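Local coordinates for fatty acid multifunctional protein (atmfp2) (Arabidopsis thaliana, PDB 2WTB) that carries out the enoyl-CoA hydratase and 3-hydroxyacyl-CoA dehydrogenase steps of peroxisomal fatty acid beta-oxidation during seed germination, at residues Glu401-Ala411 and Thr427-Arg438; Val489-Arg500 and Phe643-Ala651. One frame throughout, in Å; residues are numbered along the deposited sequence.

Contact 1: residues Glu401-Ala411 and Thr427-Arg438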
ATOM      1  N   GLU A 401      17.799  -6.705  22.684  1.00 82.93           N
ATOM      2  CA  GLU A 401      17.514  -5.417  23.308  1.00 80.36           C
ATOM      3  C   GLU A 401      18.277  -5.244  24.619  1.00 78.49           C
ATOM      4  O   GLU A 401      17.680  -5.161  25.693  1.00 74.66           O
ATOM      5  CB  GLU A 401      16.009  -5.252  23.538  1.00 74.07           C
ATOM      6  CG  GLU A 401      15.186  -5.267  22.257  1.00 79.70           C
ATOM      7  CD  GLU A 401      15.498  -4.095  21.344  1.00 80.70           C
ATOM      8  OE1 GLU A 401      15.395  -2.938  21.804  1.00 79.17           O
ATOM      9  OE2 GLU A 401      15.840  -4.329  20.165  1.00 77.11           O
ATOM     10  N   ASN A 402      19.601  -5.190  24.518  1.00 81.14           N
ATOM     11  CA  ASN A 402      20.467  -4.981  25.673  1.00 85.37           C
ATOM     12  C   ASN A 402      21.281  -3.701  25.518  1.00 75.84           C
ATOM     13  O   ASN A 402      22.136  -3.606  24.639  1.00 76.34           O
ATOM     14  CB  ASN A 402      21.399  -6.182  25.862  1.00 88.48           C
ATOM     15  CG  ASN A 402      22.440  -5.951  26.944  1.00 95.66           C
ATOM     16  OD1 ASN A 402      22.356  -4.994  27.713  1.00 95.75           O
ATOM     17  ND2 ASN A 402      23.429  -6.834  27.008  1.00102.51           N
ATOM     18  N   ILE A 403      21.014  -2.723  26.378  1.00 83.11           N
ATOM     19  CA  ILE A 403      21.675  -1.421  26.299  1.00 87.61           C
ATOM     20  C   ILE A 403      23.193  -1.533  26.400  1.00 86.02           C
ATOM     21  O   ILE A 403      23.920  -1.050  25.531  1.00 80.50           O
ATOM     22  CB  ILE A 403      21.178  -0.467  27.400  1.00 84.80           C
ATOM     23  CG1 ILE A 403      19.651  -0.382  27.384  1.00 88.45           C
ATOM     24  CG2 ILE A 403      21.803   0.909  27.223  1.00 77.78           C
ATOM     25  CD1 ILE A 403      19.074   0.465  28.498  1.00 90.27           C
ATOM     26  N   SER A 404      23.663  -2.164  27.472  1.00 85.10           N
ATOM     27  CA  SER A 404      25.091  -2.359  27.690  1.00 79.73           C
ATOM     28  C   SER A 404      25.785  -2.870  26.430  1.00 75.54           C
ATOM     29  O   SER A 404      26.856  -2.389  26.059  1.00 67.05           O
ATOM     30  CB  SER A 404      25.317  -3.335  28.847  1.00 87.56           C
ATOM     31  OG  SER A 404      26.685  -3.689  28.958  1.00 97.04           O
ATOM     32  N   LEU A 405      25.158  -3.842  25.774  1.00 76.94           N
ATOM     33  CA  LEU A 405      25.722  -4.469  24.583  1.00 76.41           C
ATOM     34  C   LEU A 405      25.650  -3.568  23.350  1.00 74.37           C
ATOM     35  O   LEU A 405      26.599  -3.502  22.567  1.00 79.42           O
ATOM     36  CB  LEU A 405      25.026  -5.807  24.314  1.00 81.75           C
ATOM     37  CG  LEU A 405      25.245  -6.500  22.968  1.00 80.68           C
ATOM     38  CD1 LEU A 405      26.718  -6.570  22.602  1.00 78.63           C
ATOM     39  CD2 LEU A 405      24.636  -7.892  23.002  1.00 85.04           C
ATOM     40  N   LYS A 406      24.525  -2.878  23.176  1.00 69.19           N
ATOM     41  CA  LYS A 406      24.356  -1.973  22.039  1.00 74.65           C
ATOM     42  C   LYS A 406      25.336  -0.803  22.098  1.00 68.34           C
ATOM     43  O   LYS A 406      25.955  -0.450  21.094  1.00 63.92           O
ATOM     44  CB  LYS A 406      22.918  -1.454  21.964  1.00 72.10           C
ATOM     45  CG  LYS A 406      21.945  -2.377  21.244  1.00 62.92           C
ATOM     46  CD  LYS A 406      20.509  -1.907  21.440  1.00 63.91           C
ATOM     47  CE  LYS A 406      19.586  -2.418  20.345  1.00 64.58           C
ATOM     48  NZ  LYS A 406      19.438  -3.895  20.369  1.00 66.96           N
ATOM     49  N   GLN A 407      25.469  -0.203  23.276  1.00 72.19           N
ATOM     50  CA  GLN A 407      26.403   0.899  23.470  1.00 70.26           C
ATOM     51  C   GLN A 407      27.801   0.507  23.013  1.00 78.83           C
ATOM     52  O   GLN A 407      28.538   1.325  22.460  1.00 86.62           O
ATOM     53  CB  GLN A 407      26.440   1.324  24.939  1.00 62.56           C
ATOM     54  CG  GLN A 407      25.293   2.225  25.362  1.00 56.16           C
ATOM     55  CD  GLN A 407      25.284   2.497  26.854  1.00 65.92           C
ATOM     56  OE1 GLN A 407      25.757   1.684  27.650  1.00 66.45           O
ATOM     57  NE2 GLN A 407      24.738   3.644  27.242  1.00 63.73           N
ATOM     58  N   GLN A 408      28.156  -0.753  23.248  1.00 75.70           N
ATOM     59  CA  GLN A 408      29.479  -1.258  22.901  1.00 81.84           C
ATOM     60  C   GLN A 408      29.633  -1.450  21.396  1.00 79.81           C
ATOM     61  O   GLN A 408      30.692  -1.179  20.832  1.00 82.46           O
ATOM     62  CB  GLN A 408      29.763  -2.573  23.632  1.00 84.73           C
ATOM     63  CG  GLN A 408      31.131  -3.166  23.332  1.00 93.96           C
ATOM     64  CD  GLN A 408      32.267  -2.234  23.708  1.00102.83           C
ATOM     65  OE1 GLN A 408      32.151  -1.438  24.641  1.00106.92           O
ATOM     66  NE2 GLN A 408      33.376  -2.329  22.982  1.00101.63           N
ATOM     67  N   ILE A 409      28.570  -1.918  20.752  1.00 75.65           N
ATOM     68  CA  ILE A 409      28.594  -2.139  19.312  1.00 76.57           C
ATOM     69  C   ILE A 409      28.811  -0.833  18.558  1.00 79.35           C
ATOM     70  O   ILE A 409      29.541  -0.791  17.570  1.00 87.64           O
ATOM     71  CB  ILE A 409      27.297  -2.809  18.821  1.00 75.99           C
ATOM     72  CG1 ILE A 409      27.155  -4.199  19.442  1.00 78.45           C
ATOM     73  CG2 ILE A 409      27.282  -2.895  17.300  1.00 69.67           C
ATOM     74  CD1 ILE A 409      26.027  -5.013  18.860  1.00 82.41           C
ATOM     75  N   PHE A 410      28.182   0.236  19.035  1.00 75.00           N
ATOM     76  CA  PHE A 410      28.319   1.542  18.396  1.00 68.06           C
ATOM     77  C   PHE A 410      29.668   2.191  18.691  1.00 69.34           C
ATOM     78  O   PHE A 410      30.132   3.051  17.938  1.00 55.15           O
ATOM     79  CB  PHE A 410      27.159   2.462  18.784  1.00 47.31           C
ATOM     80  CG  PHE A 410      25.953   2.301  17.910  1.00 53.34           C
ATOM     81  CD1 PHE A 410      25.513   3.342  17.113  1.00 58.96           C
ATOM     82  CD2 PHE A 410      25.276   1.093  17.861  1.00 58.73           C
ATOM     83  CE1 PHE A 410      24.409   3.192  16.298  1.00 60.23           C
ATOM     84  CE2 PHE A 410      24.172   0.936  17.046  1.00 62.47           C
ATOM     85  CZ  PHE A 410      23.739   1.988  16.263  1.00 61.48           C
ATOM     86  N   ALA A 411      30.300   1.772  19.781  1.00 68.46           N
ATOM     87  CA  ALA A 411      31.660   2.202  20.069  1.00 70.52           C
ATOM     88  C   ALA A 411      32.604   1.612  19.024  1.00 79.56           C
ATOM     89  O   ALA A 411      33.436   2.318  18.455  1.00 80.02           O
ATOM     90  CB  ALA A 411      32.071   1.773  21.467  1.00 61.03           C
ATOM     91  N   THR A 427      16.809  -1.142  16.797  1.00 67.87           N
ATOM     92  CA  THR A 427      16.287  -1.198  18.158  1.00 65.91           C
ATOM     93  C   THR A 427      14.796  -0.886  18.196  1.00 62.08           C
ATOM     94  O   THR A 427      14.280  -0.162  17.344  1.00 67.80           O
ATOM     95  CB  THR A 427      17.027  -0.221  19.089  1.00 55.72           C
ATOM     96  OG1 THR A 427      16.484  -0.312  20.414  1.00 54.22           O
ATOM     97  CG2 THR A 427      16.888   1.205  18.580  1.00 39.76           C
ATOM     98  N   SER A 428      14.109  -1.432  19.193  1.00 57.97           N
ATOM     99  CA  SER A 428      12.663  -1.281  19.288  1.00 68.87           C
ATOM    100  C   SER A 428      12.229  -0.748  20.649  1.00 74.93           C
ATOM    101  O   SER A 428      11.176  -0.119  20.773  1.00 72.66           O
ATOM    102  CB  SER A 428      11.977  -2.619  19.008  1.00 71.43           C
ATOM    103  OG  SER A 428      10.572  -2.465  18.927  1.00 77.93           O
ATOM    104  N   THR A 429      13.044  -0.998  21.668  1.00 79.57           N
ATOM    105  CA  THR A 429      12.675  -0.655  23.037  1.00 82.07           C
ATOM    106  C   THR A 429      13.722   0.207  23.733  1.00 77.31           C
ATOM    107  O   THR A 429      13.570   0.550  24.904  1.00 79.06           O
ATOM    108  CB  THR A 429      12.457  -1.921  23.883  1.00 77.74           C
ATOM    109  OG1 THR A 429      13.691  -2.640  23.994  1.00 76.35           O
ATOM    110  CG2 THR A 429      11.410  -2.817  23.239  1.00 77.01           C
ATOM    111  N   ILE A 430      14.783   0.556  23.014  1.00 69.73           N
ATOM    112  CA  ILE A 430      15.879   1.303  23.616  1.00 66.32           C
ATOM    113  C   ILE A 430      16.053   2.687  22.996  1.00 68.92           C
ATOM    114  O   ILE A 430      16.029   2.844  21.775  1.00 67.30           O
ATOM    115  CB  ILE A 430      17.205   0.519  23.541  1.00 75.66           C
ATOM    116  CG1 ILE A 430      17.054  -0.836  24.238  1.00 81.22           C
ATOM    117  CG2 ILE A 430      18.337   1.317  24.166  1.00 72.88           C
ATOM    118  CD1 ILE A 430      18.324  -1.657  24.273  1.00 82.75           C
ATOM    119  N   ASP A 431      16.221   3.686  23.858  1.00 68.60           N
ATOM    120  CA  ASP A 431      16.433   5.067  23.441  1.00 63.82           C
ATOM    121  C   ASP A 431      17.690   5.206  22.581  1.00 64.81           C
ATOM    122  O   ASP A 431      18.799   4.919  23.034  1.00 63.78           O
ATOM    123  CB  ASP A 431      16.526   5.966  24.678  1.00 69.76           C
ATOM    124  CG  ASP A 431      16.946   7.388  24.349  1.00 74.21           C
ATOM    125  OD1 ASP A 431      16.908   7.773  23.162  1.00 76.40           O
ATOM    126  OD2 ASP A 431      17.311   8.125  25.287  1.00 72.78           O
ATOM    127  N   LEU A 432      17.508   5.654  21.343  1.00 58.32           N
ATOM    128  CA  LEU A 432      18.615   5.821  20.406  1.00 54.06           C
ATOM    129  C   LEU A 432      19.748   6.688  20.965  1.00 61.28           C
ATOM    130  O   LEU A 432      20.919   6.471  20.649  1.00 62.60           O
ATOM    131  CB  LEU A 432      18.115   6.397  19.077  1.00 51.38           C
ATOM    132  CG  LEU A 432      17.509   5.425  18.062  1.00 50.20           C
ATOM    133  CD1 LEU A 432      16.349   4.664  18.663  1.00 68.75           C
ATOM    134  CD2 LEU A 432      17.055   6.177  16.832  1.00 55.41           C
ATOM    135  N   ASN A 433      19.399   7.666  21.794  1.00 58.13           N
ATOM    136  CA  ASN A 433      20.401   8.563  22.368  1.00 60.35           C
ATOM    137  C   ASN A 433      21.349   7.884  23.352  1.00 64.72           C
ATOM    138  O   ASN A 433      22.484   8.327  23.535  1.00 74.82           O
ATOM    139  CB  ASN A 433      19.735   9.776  23.021  1.00 50.64           C
ATOM    140  CG  ASN A 433      19.288  10.804  22.006  1.00 57.42           C
ATOM    141  OD1 ASN A 433      18.184  11.340  22.089  1.00 61.03           O
ATOM    142  ND2 ASN A 433      20.145  11.075  21.029  1.00 49.95           N
ATOM    143  N   LYS A 434      20.884   6.810  23.981  1.00 61.58           N
ATOM    144  CA  LYS A 434      21.705   6.085  24.942  1.00 61.38           C
ATOM    145  C   LYS A 434      22.623   5.079  24.253  1.00 59.77           C
ATOM    146  O   LYS A 434      23.676   4.722  24.781  1.00 66.89           O
ATOM    147  CB  LYS A 434      20.831   5.392  25.990  1.00 60.28           C
ATOM    148  CG  LYS A 434      20.199   6.350  26.982  1.00 63.20           C
ATOM    149  CD  LYS A 434      19.307   5.622  27.969  1.00 76.07           C
ATOM    150  CE  LYS A 434      18.585   6.600  28.881  1.00 85.87           C
ATOM    151  NZ  LYS A 434      17.643   5.904  29.801  1.00 95.84           N
ATOM    152  N   ILE A 435      22.221   4.631  23.070  1.00 56.56           N
ATOM    153  CA  ILE A 435      23.023   3.689  22.301  1.00 70.48           C
ATOM    154  C   ILE A 435      24.333   4.329  21.842  1.00 80.35           C
ATOM    155  O   ILE A 435      25.393   3.705  21.897  1.00 89.30           O
ATOM    156  CB  ILE A 435      22.251   3.158  21.079  1.00 72.74           C
ATOM    157  CG1 ILE A 435      21.032   2.352  21.533  1.00 78.81           C
ATOM    158  CG2 ILE A 435      23.155   2.309  20.204  1.00 66.78           C
ATOM    159  CD1 ILE A 435      20.229   1.761  20.391  1.00 82.89           C
ATOM    160  N   GLY A 436      24.254   5.579  21.399  1.00 76.74           N
ATOM    161  CA  GLY A 436      25.429   6.296  20.934  1.00 80.08           C
ATOM    162  C   GLY A 436      26.129   7.082  22.028  1.00 76.60           C
ATOM    163  O   GLY A 436      26.839   8.048  21.751  1.00 76.70           O
ATOM    164  N   GLU A 437      25.931   6.660  23.272  1.00 69.44           N
ATOM    165  CA  GLU A 437      26.509   7.349  24.420  1.00 63.31           C
ATOM    166  C   GLU A 437      28.034   7.400  24.366  1.00 73.55           C
ATOM    167  O   GLU A 437      28.636   8.447  24.612  1.00 78.84           O
ATOM    168  CB  GLU A 437      26.060   6.679  25.720  1.00 69.61           C
ATOM    169  CG  GLU A 437      26.680   7.275  26.974  1.00 90.78           C
ATOM    170  CD  GLU A 437      26.220   8.698  27.237  1.00110.23           C
ATOM    171  OE1 GLU A 437      25.177   9.103  26.680  1.00106.37           O
ATOM    172  OE2 GLU A 437      26.904   9.409  28.004  1.00121.16           O
ATOM    173  N   ARG A 438      28.655   6.270  24.043  1.00 71.13           N
ATOM    174  CA  ARG A 438      30.111   6.160  24.080  1.00 64.29           C
ATOM    175  C   ARG A 438      30.798   6.707  22.828  1.00 64.84           C
ATOM    176  O   ARG A 438      32.013   6.581  22.675  1.00 69.39           O
ATOM    177  CB  ARG A 438      30.536   4.708  24.311  1.00 61.49           C
ATOM    178  CG  ARG A 438      30.005   4.089  25.593  1.00 70.44           C
ATOM    179  CD  ARG A 438      30.800   2.844  25.966  1.00 78.93           C
ATOM    180  NE  ARG A 438      30.232   2.152  27.117  1.00 95.07           N
ATOM    181  CZ  ARG A 438      29.550   1.013  27.043  1.00107.10           C
ATOM    182  NH1 ARG A 438      29.355   0.431  25.867  1.00107.03           N
ATOM    183  NH2 ARG A 438      29.067   0.452  28.143  1.00110.06           N
TER
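The helix starting at I403 runs past the loop T427-D431 and the short helix 432-435, with Q407 and I435 as the closest backbone pair, 4.5 Å between their CA atoms. Both segments belong to the Rossmann-type NAD-binding domain of the dehydrogenase. Helix 403-416 links the parallel strands 394-397 and 422-425 in a beta-alpha-beta crossover, and 427-438 follows the second strand. At one end, E401 reaches into the loop. Its OE1 accepts four hydrogen bonds: from the backbone N of S428 and of T429, and from OG1 of T427 and of T429. The T429 OG1 bond is 2.8 Å long and meets E401 OE1 on its anti side, while T427 OG1 donates to the syn lone pair of the same oxygen. Both N-H groups come from above the carboxylate plane. This grip fixes the carboxylate against the turn, where T427 OG1 also accepts from I430 N in an ST motif. Next along, I430 CD1 packs on I403 CG1 and K406 CD, both at 3.6 Å. The K406 methylenes meet the loop and I435; its NZ bonds to I400 O and pairs with E397. Deeper in, I435 CG2, the branch anti to its backbone N, turns onto one face of the F410 ring, a CH-pi contact 3.5 Å from the centroid. At the outer side, R438 crosses Q407 at about a right angle, NH1 3.2 Å from Q407 CB and the guanidinium turned 59° from the amide. Q407 NE2 donates to K434 O at 2.9 Å, and that oxygen lies nearly in the amide plane.

Contact 2: residues Val489-Arg500 and Phe643-Ala651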
ATOM      1  N   VAL A 489       9.013   8.967   8.646  1.00 47.70           N
ATOM      2  CA  VAL A 489      10.054   9.524   9.503  1.00 39.02           C
ATOM      3  C   VAL A 489       9.472   9.941  10.845  1.00 38.73           C
ATOM      4  O   VAL A 489       8.792  10.960  10.949  1.00 55.16           O
ATOM      5  CB  VAL A 489      10.752  10.731   8.842  1.00 47.27           C
ATOM      6  CG1 VAL A 489      11.762  11.344   9.796  1.00 55.12           C
ATOM      7  CG2 VAL A 489      11.425  10.310   7.542  1.00 40.55           C
ATOM      8  N   VAL A 490       9.742   9.146  11.874  1.00 43.14           N
ATOM      9  CA  VAL A 490       9.189   9.407  13.197  1.00 55.49           C
ATOM     10  C   VAL A 490      10.265   9.857  14.178  1.00 62.55           C
ATOM     11  O   VAL A 490      11.460   9.688  13.927  1.00 64.96           O
ATOM     12  CB  VAL A 490       8.449   8.172  13.758  1.00 53.53           C
ATOM     13  CG1 VAL A 490       7.322   7.765  12.824  1.00 50.97           C
ATOM     14  CG2 VAL A 490       9.417   7.015  13.971  1.00 48.94           C
ATOM     15  N   GLY A 491       9.830  10.435  15.296  1.00 59.46           N
ATOM     16  CA  GLY A 491      10.742  10.961  16.294  1.00 51.92           C
ATOM     17  C   GLY A 491      11.110   9.940  17.350  1.00 59.11           C
ATOM     18  O   GLY A 491      10.455   8.907  17.484  1.00 65.36           O
ATOM     19  N   ASN A 492      12.165  10.230  18.104  1.00 54.97           N
ATOM     20  CA  ASN A 492      12.633   9.317  19.138  1.00 59.12           C
ATOM     21  C   ASN A 492      11.821   9.434  20.422  1.00 63.05           C
ATOM     22  O   ASN A 492      11.835  10.464  21.093  1.00 73.02           O
ATOM     23  CB  ASN A 492      14.119   9.545  19.425  1.00 68.81           C
ATOM     24  CG  ASN A 492      14.707   8.488  20.342  1.00 77.92           C
ATOM     25  OD1 ASN A 492      13.993   7.638  20.870  1.00 85.76           O
ATOM     26  ND2 ASN A 492      16.019   8.538  20.532  1.00 87.11           N
ATOM     27  N   CYS A 493      11.110   8.363  20.752  1.00 68.36           N
ATOM     28  CA  CYS A 493      10.321   8.299  21.975  1.00 66.05           C
ATOM     29  C   CYS A 493       9.881   6.861  22.205  1.00 73.07           C
ATOM     30  O   CYS A 493      10.050   6.004  21.338  1.00 78.79           O
ATOM     31  CB  CYS A 493       9.097   9.208  21.878  1.00 57.91           C
ATOM     32  SG  CYS A 493       7.871   8.660  20.665  1.00 87.12           S
ATOM     33  N   THR A 494       9.313   6.605  23.377  1.00 68.91           N
ATOM     34  CA  THR A 494       8.842   5.273  23.729  1.00 69.40           C
ATOM     35  C   THR A 494       7.918   4.688  22.661  1.00 64.82           C
ATOM     36  O   THR A 494       6.791   5.148  22.487  1.00 64.62           O
ATOM     37  CB  THR A 494       8.099   5.296  25.076  1.00 70.81           C
ATOM     38  OG1 THR A 494       8.937   5.894  26.074  1.00 62.63           O
ATOM     39  CG2 THR A 494       7.722   3.887  25.502  1.00 76.00           C
ATOM     40  N   GLY A 495       8.406   3.679  21.945  1.00 62.49           N
ATOM     41  CA  GLY A 495       7.606   2.986  20.949  1.00 66.71           C
ATOM     42  C   GLY A 495       7.418   3.748  19.648  1.00 69.45           C
ATOM     43  O   GLY A 495       6.565   3.393  18.830  1.00 67.91           O
ATOM     44  N   PHE A 496       8.214   4.794  19.458  1.00 57.74           N
ATOM     45  CA  PHE A 496       8.146   5.614  18.252  1.00 51.91           C
ATOM     46  C   PHE A 496       6.707   5.971  17.871  1.00 52.73           C
ATOM     47  O   PHE A 496       6.032   6.706  18.592  1.00 58.23           O
ATOM     48  CB  PHE A 496       8.853   4.916  17.089  1.00 50.53           C
ATOM     49  CG  PHE A 496      10.166   4.293  17.468  1.00 54.15           C
ATOM     50  CD1 PHE A 496      11.100   5.007  18.202  1.00 57.77           C
ATOM     51  CD2 PHE A 496      10.472   2.999  17.083  1.00 65.53           C
ATOM     52  CE1 PHE A 496      12.311   4.438  18.553  1.00 53.32           C
ATOM     53  CE2 PHE A 496      11.683   2.424  17.429  1.00 65.74           C
ATOM     54  CZ  PHE A 496      12.603   3.145  18.166  1.00 58.01           C
ATOM     55  N   ALA A 497       6.241   5.445  16.742  1.00 57.05           N
ATOM     56  CA  ALA A 497       4.895   5.748  16.259  1.00 60.93           C
ATOM     57  C   ALA A 497       3.975   4.529  16.244  1.00 64.45           C
ATOM     58  O   ALA A 497       2.928   4.528  16.886  1.00 63.92           O
ATOM     59  CB  ALA A 497       4.954   6.378  14.877  1.00 56.42           C
ATOM     60  N   VAL A 498       4.372   3.497  15.507  1.00 69.96           N
ATOM     61  CA  VAL A 498       3.525   2.325  15.295  1.00 72.98           C
ATOM     62  C   VAL A 498       3.181   1.582  16.587  1.00 69.92           C
ATOM     63  O   VAL A 498       2.011   1.451  16.942  1.00 62.21           O
ATOM     64  CB  VAL A 498       4.170   1.341  14.302  1.00 66.19           C
ATOM     65  CG1 VAL A 498       3.286   0.118  14.119  1.00 61.42           C
ATOM     66  CG2 VAL A 498       4.426   2.029  12.971  1.00 53.61           C
ATOM     67  N   ASN A 499       4.202   1.093  17.282  1.00 72.42           N
ATOM     68  CA  ASN A 499       3.994   0.335  18.509  1.00 59.73           C
ATOM     69  C   ASN A 499       3.374   1.155  19.635  1.00 60.86           C
ATOM     70  O   ASN A 499       2.524   0.661  20.370  1.00 57.04           O
ATOM     71  CB  ASN A 499       5.302  -0.305  18.977  1.00 61.65           C
ATOM     72  CG  ASN A 499       5.744  -1.438  18.076  1.00 72.41           C
ATOM     73  OD1 ASN A 499       6.833  -1.987  18.239  1.00 77.27           O
ATOM     74  ND2 ASN A 499       4.896  -1.796  17.119  1.00 76.69           N
ATOM     75  N   ARG A 500       3.801   2.406  19.771  1.00 75.86           N
ATOM     76  CA  ARG A 500       3.234   3.285  20.789  1.00 77.51           C
ATOM     77  C   ARG A 500       1.763   3.563  20.503  1.00 69.93           C
ATOM     78  O   ARG A 500       0.960   3.738  21.416  1.00 69.12           O
ATOM     79  CB  ARG A 500       4.000   4.606  20.858  1.00 70.48           C
ATOM     80  CG  ARG A 500       3.387   5.597  21.831  1.00 74.13           C
ATOM     81  CD  ARG A 500       4.038   6.962  21.739  1.00 78.21           C
ATOM     82  NE  ARG A 500       3.346   7.937  22.578  1.00 75.24           N
ATOM     83  CZ  ARG A 500       3.648   9.229  22.623  1.00 68.82           C
ATOM     84  NH1 ARG A 500       4.634   9.708  21.877  1.00 65.49           N
ATOM     85  NH2 ARG A 500       2.962  10.042  23.414  1.00 60.94           N
ATOM     86  N   PHE A 643       0.837  12.820  17.511  1.00 65.69           N
ATOM     87  CA  PHE A 643       0.731  13.877  16.515  1.00 63.16           C
ATOM     88  C   PHE A 643       1.015  15.250  17.113  1.00 71.20           C
ATOM     89  O   PHE A 643       1.680  16.084  16.496  1.00 75.61           O
ATOM     90  CB  PHE A 643      -0.654  13.860  15.872  1.00 61.07           C
ATOM     91  CG  PHE A 643      -0.850  14.919  14.830  1.00 57.69           C
ATOM     92  CD1 PHE A 643       0.079  15.090  13.818  1.00 65.29           C
ATOM     93  CD2 PHE A 643      -1.965  15.734  14.855  1.00 50.66           C
ATOM     94  CE1 PHE A 643      -0.098  16.062  12.854  1.00 55.41           C
ATOM     95  CE2 PHE A 643      -2.149  16.706  13.893  1.00 58.25           C
ATOM     96  CZ  PHE A 643      -1.213  16.870  12.891  1.00 58.26           C
ATOM     97  N   ALA A 644       0.507  15.479  18.318  1.00 77.04           N
ATOM     98  CA  ALA A 644       0.678  16.759  18.993  1.00 73.77           C
ATOM     99  C   ALA A 644       2.123  16.970  19.426  1.00 73.97           C
ATOM    100  O   ALA A 644       2.681  18.052  19.249  1.00 82.70           O
ATOM    101  CB  ALA A 644      -0.249  16.850  20.188  1.00 47.73           C
ATOM    102  N   GLU A 645       2.724  15.930  19.994  1.00 68.26           N
ATOM    103  CA  GLU A 645       4.095  16.007  20.483  1.00 63.08           C
ATOM    104  C   GLU A 645       5.103  16.238  19.360  1.00 69.74           C
ATOM    105  O   GLU A 645       6.276  16.513  19.614  1.00 75.56           O
ATOM    106  CB  GLU A 645       4.456  14.741  21.257  1.00 54.31           C
ATOM    107  CG  GLU A 645       3.736  14.607  22.582  1.00 58.94           C
ATOM    108  CD  GLU A 645       3.965  13.258  23.226  1.00 72.00           C
ATOM    109  OE1 GLU A 645       4.802  12.491  22.707  1.00 77.18           O
ATOM    110  OE2 GLU A 645       3.307  12.963  24.246  1.00 79.48           O
ATOM    111  N   GLY A 646       4.644  16.124  18.119  1.00 65.15           N
ATOM    112  CA  GLY A 646       5.510  16.320  16.974  1.00 59.15           C
ATOM    113  C   GLY A 646       6.262  15.062  16.584  1.00 56.58           C
ATOM    114  O   GLY A 646       7.118  15.091  15.701  1.00 53.85           O
ATOM    115  N   ILE A 647       5.944  13.951  17.244  1.00 54.90           N
ATOM    116  CA  ILE A 647       6.588  12.681  16.936  1.00 51.26           C
ATOM    117  C   ILE A 647       6.336  12.298  15.485  1.00 59.63           C
ATOM    118  O   ILE A 647       7.213  11.754  14.815  1.00 57.78           O
ATOM    119  CB  ILE A 647       6.093  11.558  17.859  1.00 56.16           C
ATOM    120  CG1 ILE A 647       6.465  11.869  19.309  1.00 58.65           C
ATOM    121  CG2 ILE A 647       6.684  10.220  17.438  1.00 37.72           C
ATOM    122  CD1 ILE A 647       7.956  11.902  19.554  1.00 53.51           C
ATOM    123  N   ALA A 648       5.130  12.587  15.008  1.00 66.55           N
ATOM    124  CA  ALA A 648       4.779  12.348  13.614  1.00 56.37           C
ATOM    125  C   ALA A 648       4.670  13.674  12.879  1.00 60.47           C
ATOM    126  O   ALA A 648       4.150  14.653  13.417  1.00 64.63           O
ATOM    127  CB  ALA A 648       3.478  11.578  13.516  1.00 39.87           C
ATOM    128  N   VAL A 649       5.164  13.698  11.647  1.00 64.25           N
ATOM    129  CA  VAL A 649       5.208  14.924  10.861  1.00 65.95           C
ATOM    130  C   VAL A 649       3.815  15.446  10.541  1.00 64.50           C
ATOM    131  O   VAL A 649       3.552  16.643  10.638  1.00 59.96           O
ATOM    132  CB  VAL A 649       5.965  14.710   9.540  1.00 61.23           C
ATOM    133  CG1 VAL A 649       5.702  15.862   8.581  1.00 62.36           C
ATOM    134  CG2 VAL A 649       7.451  14.544   9.806  1.00 53.92           C
ATOM    135  N   LYS A 650       2.927  14.536  10.159  1.00 68.67           N
ATOM    136  CA  LYS A 650       1.591  14.909   9.722  1.00 62.89           C
ATOM    137  C   LYS A 650       0.612  13.768   9.973  1.00 68.44           C
ATOM    138  O   LYS A 650       1.000  12.598   9.979  1.00 69.89           O
ATOM    139  CB  LYS A 650       1.610  15.269   8.238  1.00 48.92           C
ATOM    140  CG  LYS A 650       1.974  14.107   7.331  1.00 52.62           C
ATOM    141  CD  LYS A 650       2.108  14.550   5.883  1.00 65.85           C
ATOM    142  CE  LYS A 650       3.489  15.122   5.601  1.00 60.75           C
ATOM    143  NZ  LYS A 650       4.542  14.069   5.649  1.00 55.28           N
ATOM    144  N   ALA A 651      -0.654  14.112  10.178  1.00 60.66           N
ATOM    145  CA  ALA A 651      -1.680  13.117  10.462  1.00 62.04           C
ATOM    146  C   ALA A 651      -1.666  11.980   9.440  1.00 66.12           C
ATOM    147  O   ALA A 651      -1.767  10.808   9.803  1.00 58.95           O
ATOM    148  CB  ALA A 651      -3.054  13.773  10.509  1.00 55.81           C
TER
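I647 lays its branched side chain against C493, with CD1 3.4 Å from SG. Its CG1 also touches SG, and its CG2 faces F496 O at 3.8 Å. C493 SG stands between its own backbone N and carbonyl carbon (chi1 68°), and from there it meets the isoleucine. The I647 backbone takes part too. Its carbonyl O accepts from G491 N at 3.0 Å. The same oxygen lies 3.5 Å from V490 CA, a CA-H...O contact. Beside C493, R500 runs out fully extended from the first turn of helix 498-514. Its NH1 passes I647 CG1, and NH1 and NH2 together grip E645 end-on. NH1 donates to E645 OE1 at 2.9 Å, and NH2 donates to OE2 at 3.1 Å. Both oxygens lie close to the guanidinium plane, but the carboxylate is turned 35° from it. R500 NE is held by E638, so the guanidinium has carboxylates at two edges and its rotation is probably fixed. E645 precedes G646, whose positive phi closes helix 624-644 in a Schellman motif. The contact thus joins the end of the edge strand 486-491 of the Rossmann-type sheet, and the turn leading into helix 498-514, to the link between helices 624-644 and 651-662. It is a junction between the NAD-binding domain and the helical C-terminal part of the dehydrogenase region.

Both contacts are partly buried, and their centres lie about 20 Å apart. Contact 1 stays within the NAD-binding domain, joining a crossover helix to the segment after the next strand. It has more exposed residues than contact 2, and its chemistry is graded from a carboxylate held by a turn, through apolar packing, to an outer side-chain amide hydrogen-bonded to a backbone carbonyl. Contact 2 instead joins parts far apart in sequence, across the boundary to the helical region, through an ion pair, an isoleucine and one backbone bond. The two contacts meet directly. N492 ND2 probably donates to D431 OD1, which also caps helix 432-435, while F496 CE2 packs against T427 O.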